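Local coordinates for uncharacterized protein (Vibrio parahaemolyticus, PDB 1ZBP) that is of unknown function but belongs to the ImpE family, named after gene clusters of bacterial type VI secretion, in which it may take part, at residues T101-S106 and S120-Q125; V105-S110 and D149-G154; M206-V211 and L250-L255; S215-Q218 and R222-D225; W226-I229 and V234-G237. All blocks are in the same frame, centred on the assembly; numbering follows the deposited sequence.

Contact 1 of 5, residues T101-S106 and S120-Q125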
# COMPACT_ATOMS: atom_id res chain seq x y z
N THR A 101 11.69 -14.93 4.19
CA THR A 101 11.66 -14.13 2.98
C THR A 101 11.40 -15.04 1.79
O THR A 101 10.69 -14.67 0.85
CB THR A 101 13.00 -13.39 2.79
OG1 THR A 101 13.21 -12.51 3.90
CG2 THR A 101 12.98 -12.57 1.51
N LYS A 102 11.97 -16.24 1.84
CA LYS A 102 11.77 -17.21 0.77
C LYS A 102 10.30 -17.62 0.76
O LYS A 102 9.66 -17.64 -0.29
CB LYS A 102 12.66 -18.45 0.98
CG LYS A 102 13.81 -18.57 -0.03
CD LYS A 102 14.52 -19.93 0.06
CE LYS A 102 13.57 -21.11 -0.24
NZ LYS A 102 13.07 -21.14 -1.65
N SER A 103 9.76 -17.93 1.94
CA SER A 103 8.36 -18.32 2.04
C SER A 103 7.42 -17.26 1.45
O SER A 103 6.48 -17.60 0.73
CB SER A 103 8.00 -18.60 3.50
OG SER A 103 8.76 -19.68 4.02
N LEU A 104 7.68 -15.98 1.74
CA LEU A 104 6.83 -14.89 1.22
C LEU A 104 6.84 -14.80 -0.31
O LEU A 104 5.78 -14.61 -0.93
CB LEU A 104 7.26 -13.54 1.81
CG LEU A 104 6.62 -13.06 3.12
CD1 LEU A 104 5.10 -12.95 2.96
CD2 LEU A 104 6.94 -14.03 4.24
N VAL A 105 8.02 -14.92 -0.92
CA VAL A 105 8.13 -14.87 -2.37
C VAL A 105 7.53 -16.13 -3.01
O VAL A 105 6.85 -16.05 -4.03
CB VAL A 105 9.60 -14.70 -2.82
CG1 VAL A 105 10.19 -13.42 -2.23
CG2 VAL A 105 10.42 -15.89 -2.39
N SER A 106 7.76 -17.30 -2.39
CA SER A 106 7.23 -18.56 -2.91
C SER A 106 5.70 -18.57 -2.83
O SER A 106 5.04 -19.26 -3.62
CB SER A 106 7.79 -19.77 -2.13
OG SER A 106 9.15 -20.03 -2.44
N SER A 120 -1.59 -22.75 0.61
CA SER A 120 -2.29 -23.13 1.83
C SER A 120 -1.29 -23.54 2.89
O SER A 120 -1.50 -23.30 4.08
CB SER A 120 -3.25 -24.29 1.55
OG SER A 120 -3.98 -24.66 2.70
N GLU A 121 -0.20 -24.17 2.46
CA GLU A 121 0.84 -24.62 3.37
C GLU A 121 1.75 -23.48 3.79
O GLU A 121 2.14 -23.38 4.96
CB GLU A 121 1.69 -25.72 2.71
CG GLU A 121 1.05 -27.10 2.69
CD GLU A 121 1.26 -27.87 3.99
OE1 GLU A 121 0.77 -27.42 5.05
OE2 GLU A 121 1.93 -28.94 3.94
N LEU A 122 2.09 -22.62 2.83
CA LEU A 122 2.96 -21.48 3.09
C LEU A 122 2.29 -20.46 4.00
O LEU A 122 2.91 -19.89 4.88
CB LEU A 122 3.37 -20.82 1.78
CG LEU A 122 4.42 -21.60 0.99
CD1 LEU A 122 4.57 -21.01 -0.40
CD2 LEU A 122 5.73 -21.55 1.75
N ALA A 123 1.00 -20.25 3.77
CA ALA A 123 0.25 -19.30 4.58
C ALA A 123 0.30 -19.70 6.05
O ALA A 123 0.62 -18.89 6.91
CB ALA A 123 -1.19 -19.22 4.09
N LEU A 124 -0.00 -20.97 6.33
CA LEU A 124 0.01 -21.48 7.70
C LEU A 124 1.39 -21.40 8.35
O LEU A 124 1.50 -21.08 9.54
CB LEU A 124 -0.51 -22.93 7.73
CG LEU A 124 -1.99 -23.11 7.36
CD1 LEU A 124 -2.26 -24.58 7.02
CD2 LEU A 124 -2.87 -22.65 8.51
N GLN A 125 2.43 -21.70 7.58
CA GLN A 125 3.81 -21.66 8.08
C GLN A 125 4.21 -20.22 8.47
O GLN A 125 4.79 -19.99 9.53
CB GLN A 125 4.79 -22.21 7.03
CG GLN A 125 4.56 -23.68 6.65
CD GLN A 125 5.57 -24.22 5.64
OE1 GLN A 125 5.68 -23.71 4.52
NE2 GLN A 125 6.29 -25.27 6.02

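Contact 2 of 5, residues V105-S110 and D149-G154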
# COMPACT_ATOMS: atom_id res chain seq x y z
N VAL A 105 8.02 -14.92 -0.92
CA VAL A 105 8.13 -14.87 -2.37
C VAL A 105 7.53 -16.13 -3.01
O VAL A 105 6.85 -16.05 -4.03
CB VAL A 105 9.60 -14.70 -2.82
CG1 VAL A 105 10.19 -13.42 -2.23
CG2 VAL A 105 10.42 -15.89 -2.39
N SER A 106 7.76 -17.30 -2.39
CA SER A 106 7.23 -18.56 -2.91
C SER A 106 5.70 -18.57 -2.83
O SER A 106 5.04 -19.26 -3.62
CB SER A 106 7.79 -19.77 -2.13
OG SER A 106 9.15 -20.03 -2.44
N PHE A 107 5.15 -17.82 -1.87
CA PHE A 107 3.70 -17.71 -1.68
C PHE A 107 3.11 -17.10 -2.95
O PHE A 107 2.14 -17.62 -3.51
CB PHE A 107 3.37 -16.82 -0.46
CG PHE A 107 1.89 -16.60 -0.23
CD1 PHE A 107 1.16 -15.73 -1.05
CD2 PHE A 107 1.22 -17.26 0.79
CE1 PHE A 107 -0.21 -15.52 -0.84
CE2 PHE A 107 -0.14 -17.05 1.01
CZ PHE A 107 -0.86 -16.18 0.19
N ASN A 108 3.70 -16.00 -3.43
CA ASN A 108 3.21 -15.36 -4.65
C ASN A 108 3.53 -16.20 -5.89
O ASN A 108 2.72 -16.28 -6.81
CB ASN A 108 3.81 -13.96 -4.81
CG ASN A 108 3.22 -12.97 -3.83
OD1 ASN A 108 2.01 -12.73 -3.82
ND2 ASN A 108 4.07 -12.39 -2.99
N LEU A 109 4.70 -16.83 -5.89
CA LEU A 109 5.10 -17.68 -7.02
C LEU A 109 4.09 -18.82 -7.20
O LEU A 109 3.85 -19.26 -8.31
CB LEU A 109 6.50 -18.24 -6.80
CG LEU A 109 7.63 -17.30 -7.21
CD1 LEU A 109 8.99 -17.84 -6.78
CD2 LEU A 109 7.58 -17.13 -8.73
N SER A 110 3.51 -19.28 -6.09
CA SER A 110 2.52 -20.34 -6.12
C SER A 110 1.14 -19.78 -6.47
O SER A 110 0.33 -20.46 -7.08
CB SER A 110 2.44 -21.06 -4.78
OG SER A 110 3.59 -21.84 -4.52
N ASP A 149 -5.93 -9.75 5.48
CA ASP A 149 -5.39 -10.32 4.24
C ASP A 149 -4.39 -11.42 4.59
O ASP A 149 -3.58 -11.26 5.51
CB ASP A 149 -4.66 -9.21 3.48
CG ASP A 149 -4.23 -9.62 2.09
OD1 ASP A 149 -5.06 -9.55 1.16
OD2 ASP A 149 -3.06 -10.01 1.94
N ASP A 150 -4.41 -12.54 3.87
CA ASP A 150 -3.48 -13.64 4.15
C ASP A 150 -2.11 -13.51 3.49
O ASP A 150 -1.18 -14.22 3.84
CB ASP A 150 -4.09 -14.98 3.77
CG ASP A 150 -5.09 -15.46 4.78
OD1 ASP A 150 -6.09 -16.09 4.37
OD2 ASP A 150 -4.87 -15.22 5.99
N ARG A 151 -2.01 -12.60 2.53
CA ARG A 151 -0.74 -12.36 1.85
C ARG A 151 0.13 -11.46 2.74
O ARG A 151 1.31 -11.76 2.99
CB ARG A 151 -0.99 -11.69 0.49
CG ARG A 151 0.19 -10.87 -0.04
CD ARG A 151 0.91 -11.59 -1.17
NE ARG A 151 -0.03 -11.93 -2.23
CZ ARG A 151 -0.73 -11.03 -2.91
NH1 ARG A 151 -0.58 -9.75 -2.63
NH2 ARG A 151 -1.59 -11.41 -3.84
N LEU A 152 -0.45 -10.37 3.23
CA LEU A 152 0.27 -9.44 4.09
C LEU A 152 0.49 -9.97 5.51
O LEU A 152 1.56 -9.76 6.08
CB LEU A 152 -0.47 -8.09 4.14
CG LEU A 152 -0.01 -6.99 3.17
CD1 LEU A 152 0.66 -7.58 1.94
CD2 LEU A 152 -1.20 -6.11 2.82
N GLY A 153 -0.51 -10.64 6.07
CA GLY A 153 -0.41 -11.20 7.41
C GLY A 153 0.07 -10.27 8.50
O GLY A 153 -0.61 -9.32 8.87
N GLY A 154 1.26 -10.54 9.04
CA GLY A 154 1.77 -9.67 10.09
C GLY A 154 2.71 -8.63 9.53
O GLY A 154 3.65 -8.21 10.21

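Contact 3 of 5, residues M206-V211 and L250-L255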
# COMPACT_ATOMS: atom_id res chain seq x y z
N MSE A 206 2.38 4.57 2.78
CA MSE A 206 1.81 3.25 2.94
C MSE A 206 0.64 3.08 1.97
O MSE A 206 -0.30 3.88 1.99
CB MSE A 206 1.29 3.06 4.36
CG MSE A 206 0.63 1.71 4.60
SE MSE A 206 0.09 1.36 6.42
CE MSE A 206 1.77 0.75 7.16
N PRO A 207 0.69 2.06 1.10
CA PRO A 207 -0.46 1.93 0.21
C PRO A 207 -1.65 1.57 1.10
O PRO A 207 -1.59 0.64 1.90
CB PRO A 207 -0.03 0.80 -0.75
CG PRO A 207 0.91 -0.01 0.07
CD PRO A 207 1.71 1.06 0.80
N MSE A 208 -2.72 2.35 0.99
CA MSE A 208 -3.93 2.20 1.79
C MSE A 208 -4.91 1.16 1.24
O MSE A 208 -5.91 0.85 1.87
CB MSE A 208 -4.63 3.57 1.88
CG MSE A 208 -4.96 4.07 3.28
SE MSE A 208 -3.50 3.98 4.57
CE MSE A 208 -4.58 4.38 6.15
N THR A 209 -4.61 0.60 0.07
CA THR A 209 -5.48 -0.39 -0.57
C THR A 209 -4.70 -1.67 -0.91
O THR A 209 -3.49 -1.63 -1.05
CB THR A 209 -6.07 0.19 -1.88
OG1 THR A 209 -7.14 -0.65 -2.33
CG2 THR A 209 -5.01 0.26 -2.95
N TYR A 210 -5.39 -2.80 -1.04
CA TYR A 210 -4.70 -4.04 -1.37
C TYR A 210 -4.16 -4.03 -2.79
O TYR A 210 -4.68 -3.33 -3.64
CB TYR A 210 -5.63 -5.24 -1.16
CG TYR A 210 -5.90 -5.50 0.29
CD1 TYR A 210 -4.85 -5.82 1.17
CD2 TYR A 210 -7.17 -5.35 0.82
CE1 TYR A 210 -5.08 -5.97 2.53
CE2 TYR A 210 -7.40 -5.51 2.17
CZ TYR A 210 -6.35 -5.82 3.01
OH TYR A 210 -6.61 -5.99 4.35
N VAL A 211 -3.14 -4.84 -3.04
CA VAL A 211 -2.51 -4.91 -4.35
C VAL A 211 -3.40 -5.50 -5.44
O VAL A 211 -3.28 -5.13 -6.61
CB VAL A 211 -1.15 -5.68 -4.28
CG1 VAL A 211 -1.38 -7.17 -4.08
CG2 VAL A 211 -0.33 -5.41 -5.52
N LEU A 250 -10.81 -3.60 11.96
CA LEU A 250 -10.69 -2.15 11.88
C LEU A 250 -10.16 -1.72 10.52
O LEU A 250 -9.13 -2.21 10.07
CB LEU A 250 -9.74 -1.61 12.96
CG LEU A 250 -9.42 -0.11 12.93
CD1 LEU A 250 -10.60 0.66 13.53
CD2 LEU A 250 -8.14 0.20 13.72
N PRO A 251 -10.88 -0.83 9.83
CA PRO A 251 -10.40 -0.38 8.52
C PRO A 251 -9.16 0.49 8.74
O PRO A 251 -9.10 1.27 9.69
CB PRO A 251 -11.59 0.38 7.94
CG PRO A 251 -12.38 0.79 9.13
CD PRO A 251 -12.27 -0.39 10.07
N ILE A 252 -8.17 0.36 7.87
CA ILE A 252 -6.94 1.12 8.03
C ILE A 252 -7.21 2.62 8.12
O ILE A 252 -6.51 3.33 8.83
CB ILE A 252 -5.93 0.79 6.90
CG1 ILE A 252 -4.53 1.22 7.33
CG2 ILE A 252 -6.33 1.45 5.58
CD1 ILE A 252 -4.04 0.48 8.53
N SER A 253 -8.25 3.09 7.42
CA SER A 253 -8.57 4.51 7.44
C SER A 253 -8.98 5.01 8.83
O SER A 253 -8.99 6.21 9.08
CB SER A 253 -9.68 4.82 6.43
OG SER A 253 -10.93 4.29 6.84
N ASP A 254 -9.32 4.11 9.74
CA ASP A 254 -9.71 4.54 11.08
C ASP A 254 -8.57 4.38 12.05
O ASP A 254 -8.76 4.48 13.26
CB ASP A 254 -10.90 3.76 11.62
CG ASP A 254 -12.15 4.00 10.82
OD1 ASP A 254 -12.25 5.06 10.16
OD2 ASP A 254 -13.05 3.13 10.87
N LEU A 255 -7.38 4.10 11.53
CA LEU A 255 -6.21 3.94 12.37
C LEU A 255 -5.34 5.20 12.24
O LEU A 255 -4.91 5.55 11.14
CB LEU A 255 -5.40 2.72 11.93
CG LEU A 255 -4.12 2.45 12.73
CD1 LEU A 255 -4.48 2.07 14.16
CD2 LEU A 255 -3.32 1.34 12.06

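Contact 4 of 5, residues S215-Q218 and R222-D225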
# COMPACT_ATOMS: atom_id res chain seq x y z
N SER A 215 -11.79 -3.16 -9.09
CA SER A 215 -12.84 -2.22 -9.44
C SER A 215 -12.39 -0.81 -9.13
O SER A 215 -11.39 -0.61 -8.44
CB SER A 215 -14.12 -2.52 -8.67
OG SER A 215 -13.97 -2.23 -7.30
N ASP A 216 -13.14 0.17 -9.62
CA ASP A 216 -12.79 1.56 -9.37
C ASP A 216 -13.08 1.93 -7.92
O ASP A 216 -12.46 2.86 -7.38
CB ASP A 216 -13.53 2.49 -10.33
CG ASP A 216 -13.00 2.40 -11.76
OD1 ASP A 216 -11.76 2.32 -11.94
OD2 ASP A 216 -13.82 2.43 -12.71
N ALA A 217 -14.00 1.22 -7.29
CA ALA A 217 -14.33 1.49 -5.89
C ALA A 217 -13.21 0.94 -5.00
O ALA A 217 -12.91 1.50 -3.96
CB ALA A 217 -15.67 0.85 -5.51
N GLN A 218 -12.61 -0.16 -5.42
CA GLN A 218 -11.51 -0.77 -4.66
C GLN A 218 -10.24 0.10 -4.78
O GLN A 218 -9.56 0.36 -3.79
CB GLN A 218 -11.27 -2.18 -5.18
CG GLN A 218 -12.37 -3.16 -4.74
CD GLN A 218 -12.59 -4.31 -5.72
OE1 GLN A 218 -11.75 -4.62 -6.56
NE2 GLN A 218 -13.74 -4.96 -5.59
N ARG A 222 -12.89 2.84 -1.57
CA ARG A 222 -14.24 3.11 -1.10
C ARG A 222 -15.05 1.86 -0.77
O ARG A 222 -16.27 1.90 -0.63
CB ARG A 222 -14.99 3.98 -2.12
CG ARG A 222 -14.49 5.43 -2.12
CD ARG A 222 -15.01 6.23 -3.31
NE ARG A 222 -14.61 7.63 -3.23
CZ ARG A 222 -14.72 8.50 -4.23
NH1 ARG A 222 -15.22 8.11 -5.40
NH2 ARG A 222 -14.34 9.76 -4.07
N GLU A 223 -14.36 0.73 -0.65
CA GLU A 223 -15.01 -0.51 -0.27
C GLU A 223 -13.97 -1.59 -0.10
O GLU A 223 -12.86 -1.49 -0.63
CB GLU A 223 -16.08 -0.92 -1.29
CG GLU A 223 -15.57 -1.59 -2.55
CD GLU A 223 -16.70 -2.27 -3.34
OE1 GLU A 223 -17.68 -1.58 -3.72
OE2 GLU A 223 -16.59 -3.50 -3.59
N THR A 224 -14.32 -2.62 0.65
CA THR A 224 -13.42 -3.74 0.91
C THR A 224 -14.15 -5.05 0.58
O THR A 224 -15.21 -5.33 1.12
CB THR A 224 -13.00 -3.76 2.40
OG1 THR A 224 -12.48 -2.47 2.77
CG2 THR A 224 -11.96 -4.82 2.65
N ASP A 225 -13.57 -5.84 -0.32
CA ASP A 225 -14.15 -7.13 -0.72
C ASP A 225 -13.16 -8.23 -0.35
O ASP A 225 -11.98 -7.97 -0.12
CB ASP A 225 -14.44 -7.14 -2.24
CG ASP A 225 -15.57 -8.11 -2.62
OD1 ASP A 225 -16.70 -7.95 -2.11
OD2 ASP A 225 -15.34 -9.02 -3.45

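Contact 5 of 5, residues W226-I229 and V234-G237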
# COMPACT_ATOMS: atom_id res chain seq x y z
N TRP A 226 -13.63 -9.48 -0.29
CA TRP A 226 -12.74 -10.59 0.05
C TRP A 226 -12.96 -11.79 -0.86
O TRP A 226 -14.05 -12.34 -0.92
CB TRP A 226 -12.96 -11.01 1.51
CG TRP A 226 -12.73 -9.89 2.47
CD1 TRP A 226 -13.65 -8.99 2.91
CD2 TRP A 226 -11.47 -9.48 3.01
NE1 TRP A 226 -13.04 -8.04 3.69
CE2 TRP A 226 -11.70 -8.32 3.77
CE3 TRP A 226 -10.17 -9.99 2.92
CZ2 TRP A 226 -10.67 -7.64 4.43
CZ3 TRP A 226 -9.14 -9.32 3.59
CH2 TRP A 226 -9.41 -8.16 4.33
N LYS A 227 -11.92 -12.17 -1.60
CA LYS A 227 -12.03 -13.32 -2.48
C LYS A 227 -11.25 -14.48 -1.89
O LYS A 227 -10.09 -14.33 -1.50
CB LYS A 227 -11.50 -13.00 -3.89
CG LYS A 227 -12.37 -12.06 -4.72
CD LYS A 227 -11.82 -11.91 -6.14
CE LYS A 227 -12.65 -10.92 -6.97
NZ LYS A 227 -14.09 -11.30 -7.03
N GLN A 228 -11.88 -15.65 -1.83
CA GLN A 228 -11.23 -16.84 -1.31
C GLN A 228 -10.47 -17.49 -2.47
O GLN A 228 -10.97 -17.55 -3.59
CB GLN A 228 -12.27 -17.80 -0.74
CG GLN A 228 -11.69 -19.14 -0.31
CD GLN A 228 -12.75 -20.07 0.25
OE1 GLN A 228 -13.89 -20.11 -0.23
NE2 GLN A 228 -12.38 -20.85 1.26
N ILE A 229 -9.26 -17.96 -2.19
CA ILE A 229 -8.43 -18.60 -3.21
C ILE A 229 -9.17 -19.75 -3.89
O ILE A 229 -9.84 -19.55 -4.92
CB ILE A 229 -7.11 -19.14 -2.59
CG1 ILE A 229 -6.39 -18.01 -1.85
CG2 ILE A 229 -6.20 -19.71 -3.67
CD1 ILE A 229 -6.21 -16.74 -2.68
N VAL A 234 -7.32 -19.38 2.73
CA VAL A 234 -6.50 -18.25 2.28
C VAL A 234 -7.42 -17.22 1.62
O VAL A 234 -7.98 -17.46 0.54
CB VAL A 234 -5.43 -18.71 1.26
CG1 VAL A 234 -4.56 -17.54 0.86
CG2 VAL A 234 -4.60 -19.82 1.86
N TYR A 235 -7.56 -16.06 2.26
CA TYR A 235 -8.40 -14.98 1.74
C TYR A 235 -7.57 -13.74 1.40
O TYR A 235 -6.88 -13.19 2.26
CB TYR A 235 -9.47 -14.63 2.77
CG TYR A 235 -10.39 -15.78 3.11
CD1 TYR A 235 -11.51 -16.06 2.32
CD2 TYR A 235 -10.12 -16.62 4.19
CE1 TYR A 235 -12.33 -17.16 2.61
CE2 TYR A 235 -10.93 -17.71 4.48
CZ TYR A 235 -12.03 -17.98 3.70
OH TYR A 235 -12.83 -19.06 3.98
N LEU A 236 -7.63 -13.29 0.15
CA LEU A 236 -6.89 -12.10 -0.26
C LEU A 236 -7.84 -10.92 -0.13
O LEU A 236 -9.02 -11.11 0.08
CB LEU A 236 -6.40 -12.22 -1.69
CG LEU A 236 -5.40 -13.33 -1.97
CD1 LEU A 236 -4.86 -13.16 -3.39
CD2 LEU A 236 -4.26 -13.29 -0.96
N GLY A 237 -7.33 -9.70 -0.26
CA GLY A 237 -8.20 -8.56 -0.12
C GLY A 237 -8.34 -7.73 -1.37
O GLY A 237 -7.57 -7.88 -2.32

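Contact 1 of 5, residues T101-S106 and S120-Q125
The flat group that matters here is the peptide linking Ser106 to the next residue, and the CD1 methyl of Leu122 rests over one of its faces, 3.6 Å from Ser106 C. Beside this plate CD1 also reaches Ser106 CB, at 3.9 Å. The other methyl of the fork, CD2, turns to the preceding turn of the helix and meets Ser103 CB at 4.1 Å, with the Ser103 carbonyl oxygen close by. A single leucine end therefore spans two residues spaced three apart along 101-106, touching side-chain carbon and bare backbone alike. Its first torsion puts CG opposite the carbonyl carbon (chi1 -75°) and the second is nearly extended, which carries both methyls away from their own helix and across to the other.

Serine suits both positions because it is short, which goes with the CA atoms of Ser103 and Leu122 lying only 6.3 Å apart. The contact is held by van der Waals packing, while the hydroxyl of Ser103 turns back to its own helix in a weak bond to the carbonyl of Glu99. Leucine, branched and apolar, divides the two methyls of its fork between the two serines.

The two segments run in roughly opposite directions as the arms of a helical hairpin, helix 98-113 followed by helix 116-129. Ile126 continues the interface next to Ser103 and Leu104. Thr101 and Leu104 also touch Lys92 of strand 91-92, and Ala123 packs on Val234 near the start of strand 235-239.

Contact 2 of 5, residues V105-S110 and D149-G154
Phe107 and Asn108 of helix 98-113 both meet the side chain of Arg151 at its NE, from directions about at right angles, and that arginine stands on an Asx turn begun by Asp149. The tight part is polar in composition. Asn108 OD1 lies 2.7 Å from Arg151 NE, over one face of the guanidinium group, so the N-H does not point at the oxygen and the pair is a close approach without a hydrogen bond. The amide and guanidinium planes are inclined by 53°. Arg151 gets its charge partner elsewhere: NH2 forms a salt bridge with Asp212. Bends in the arginine chain at chi2 (105°) and chi3 bring CD and NE against Asn108 OD1.

Phe107 makes the looser, apolar part, at 3.9 Å or more. Its CE1 sits 3.9 Å from Arg151 NE, at the edge of the guanidinium, and the two planes are steeply inclined, so the groups do not stack. At another corner of the ring, and on the same side of its plane as Arg151 NE, CE2 is 4.1 Å from Asp150 O. A buried phenylalanine suits this place because it also packs on Ala123 of helix 116-129. On the solvent side Asp150, partly exposed, leads its carboxylate away from the helix, and its OD1 accepts the backbone N-H of Tyr235.

What shapes the loop is Asp149, whose short carboxylate can curl back on the chain, while Gly153 takes a positive phi. Asp149 OD2 accepts two backbone N-H groups, from Arg151 N at 2.9 Å, met from above the carboxylate plane, and from Leu152 N, also at 2.9 Å, on its anti lone pair.

Contact 3 of 5, residues M206-V211 and L250-L255
The backbones carrying Met208 and Ile252 keep their distance, with CA atoms 7.0 Å apart, and side chains do most of the bridging. Met208, a selenomethionine, bends at its second torsion (chi2 49°) and then runs out extended, so that its terminal methyl is delivered to the isoleucine. There CE settles against the fork of Ile252, 3.4 Å from CG1 and 3.5 Å from CG2. Further back along the chain, CG lies 3.7 Å from that same CG2 branch, so the methionine lies obliquely over the branched side chain. Ile252 has CG1 opposite its backbone N (chi1 -162°), which turns both CG1 and CG2 toward the methionine, so that CE meets both.

The two residues stand just past strands 202-207 and 248-251, the outermost strands of an eight-stranded antiparallel sheet. That residues in these places meet is consistent with a strongly curved, perhaps barrel-like sheet. A long, flexible methionine suits a place where the backbones stand this far apart, and isoleucine offers a broad apolar surface. Ile178 of strand 173-178 touches both side chains, extending this buried apolar cluster. Trp243 packs on Ile252 as well.

Behind the isoleucine the chain turns through a short 3-10 segment, where Asp254 N bonds to Pro251 O at 2.8 Å and Leu255 N to Ile252 O at 2.9 Å. Ser253 N comes within 4.1 Å of Met208 CE.

Contact 4 of 5, residues S215-Q218 and R222-D225
Arg222 and Ala217 are joined by the one hydrogen bond between the segments, at the exit of a short helix, 216-219, whose entrance is closed by a capping box. Among the hydrogen bonds, Arg222 N gives its hydrogen to Ala217 O at 2.7 Å, pointing nearly along the C=O axis, and so draws the departing chain back against the helix. Arg222 directs its guanidinium away from this contact, NH1 bonding to the carbonyl of Leu8. At the other end Ser215, the N-cap, receives Gln218 N on its OG at 3.1 Å. Gln218 returns the bond, its OE1 accepting Ser215 N at 2.9 Å from well above the carbonyl plane, and the same oxygen also takes the N-H of Glu214. Serine and glutamine suit these places, one short enough to cap the N-H of Gln218, the other long enough to reach back.

Packing makes the second group. The small methyl of Ala217 leaves room for Glu223, whose CG stands between its own backbone N and carbonyl carbon (chi1 79°) and thereby folds the side chain over the helix. CG comes 3.8 Å from Ala217 CB, and OE1 lies 3.6 Å from the same methyl.

Polar neighbours without bonding form the third. Strand 224-228 begins beside the glutamine, where Gln218 NE2 is 3.8 Å from Glu223 OE2 and 4.1 Å from Asp225 CB.

Contact 5 of 5, residues W226-I229 and V234-G237
Val234 O accepts Ile229 N at 3.1 Å in an almost straight bond, with an N-H...O angle of 171°. One step further along the pair, Leu236 N gives its hydrogen to Lys227 O, also at 3.1 Å. Between these bonds Gln228 stands across from Tyr235 as a non-hydrogen-bonded antiparallel pair, and on their face of the sheet the two side chains lie side by side. Gln228 has CG opposite its backbone N (chi1 174°) and stays extended, running along the tyrosine with CB 3.4 Å from Tyr235 CE1 and the amide only 18° from the ring plane. Its NE2 is bonded to the carbonyl of Lys232 in the connecting turn, so the approach to Tyr235 OH is mere proximity.

Trp226 extends this face. Its CE3 comes 3.3 Å from Leu236 O, and CZ3 lies 3.9 Å from Gly237 CA, where glycine, lacking a side chain, leaves space for the indole.

Ile229 and Val234, beside the turn, pack together, CG1 to CG1 at 3.3 Å, and Ile229 CD1 reaches on to Leu236 CG at 3.6 Å. Apolar residues suit this place because helix 98-113 packs there: Met111 touches Ile229 and Leu236, while Phe107 touches Val234.

Strands 224-228 and 235-239 thus form a twisted beta hairpin, with Ile229, Val234 and Leu236 packed toward the helices, Lys227 exposed beside them, and Gln228 and Tyr235 on the other face.

How the contacts relate
Along the chain, contacts 1 and 2 come first and start from the same helix, 98-113, their centres about 6 Å apart. Contact 3 follows and encloses contacts 4 and 5, which lie in the excursion between the two outermost strands of the eight-stranded sheet. Contacts 4 and 5 share strand 224-228, with centres about 14 Å apart. The hairpin of contact 5 returns to the helices: its centre is about 11 Å from that of contact 2, and Tyr235 N bonds to Asp150. Thr209 similarly ties contact 3 to contact 4 through Gln218 O. Contacts 1 and 4 are about 27 Å apart between centres. Contact 2 joins the ImpE-family region directly to helix 98-113, with the hairpin of contact 5 packed alongside.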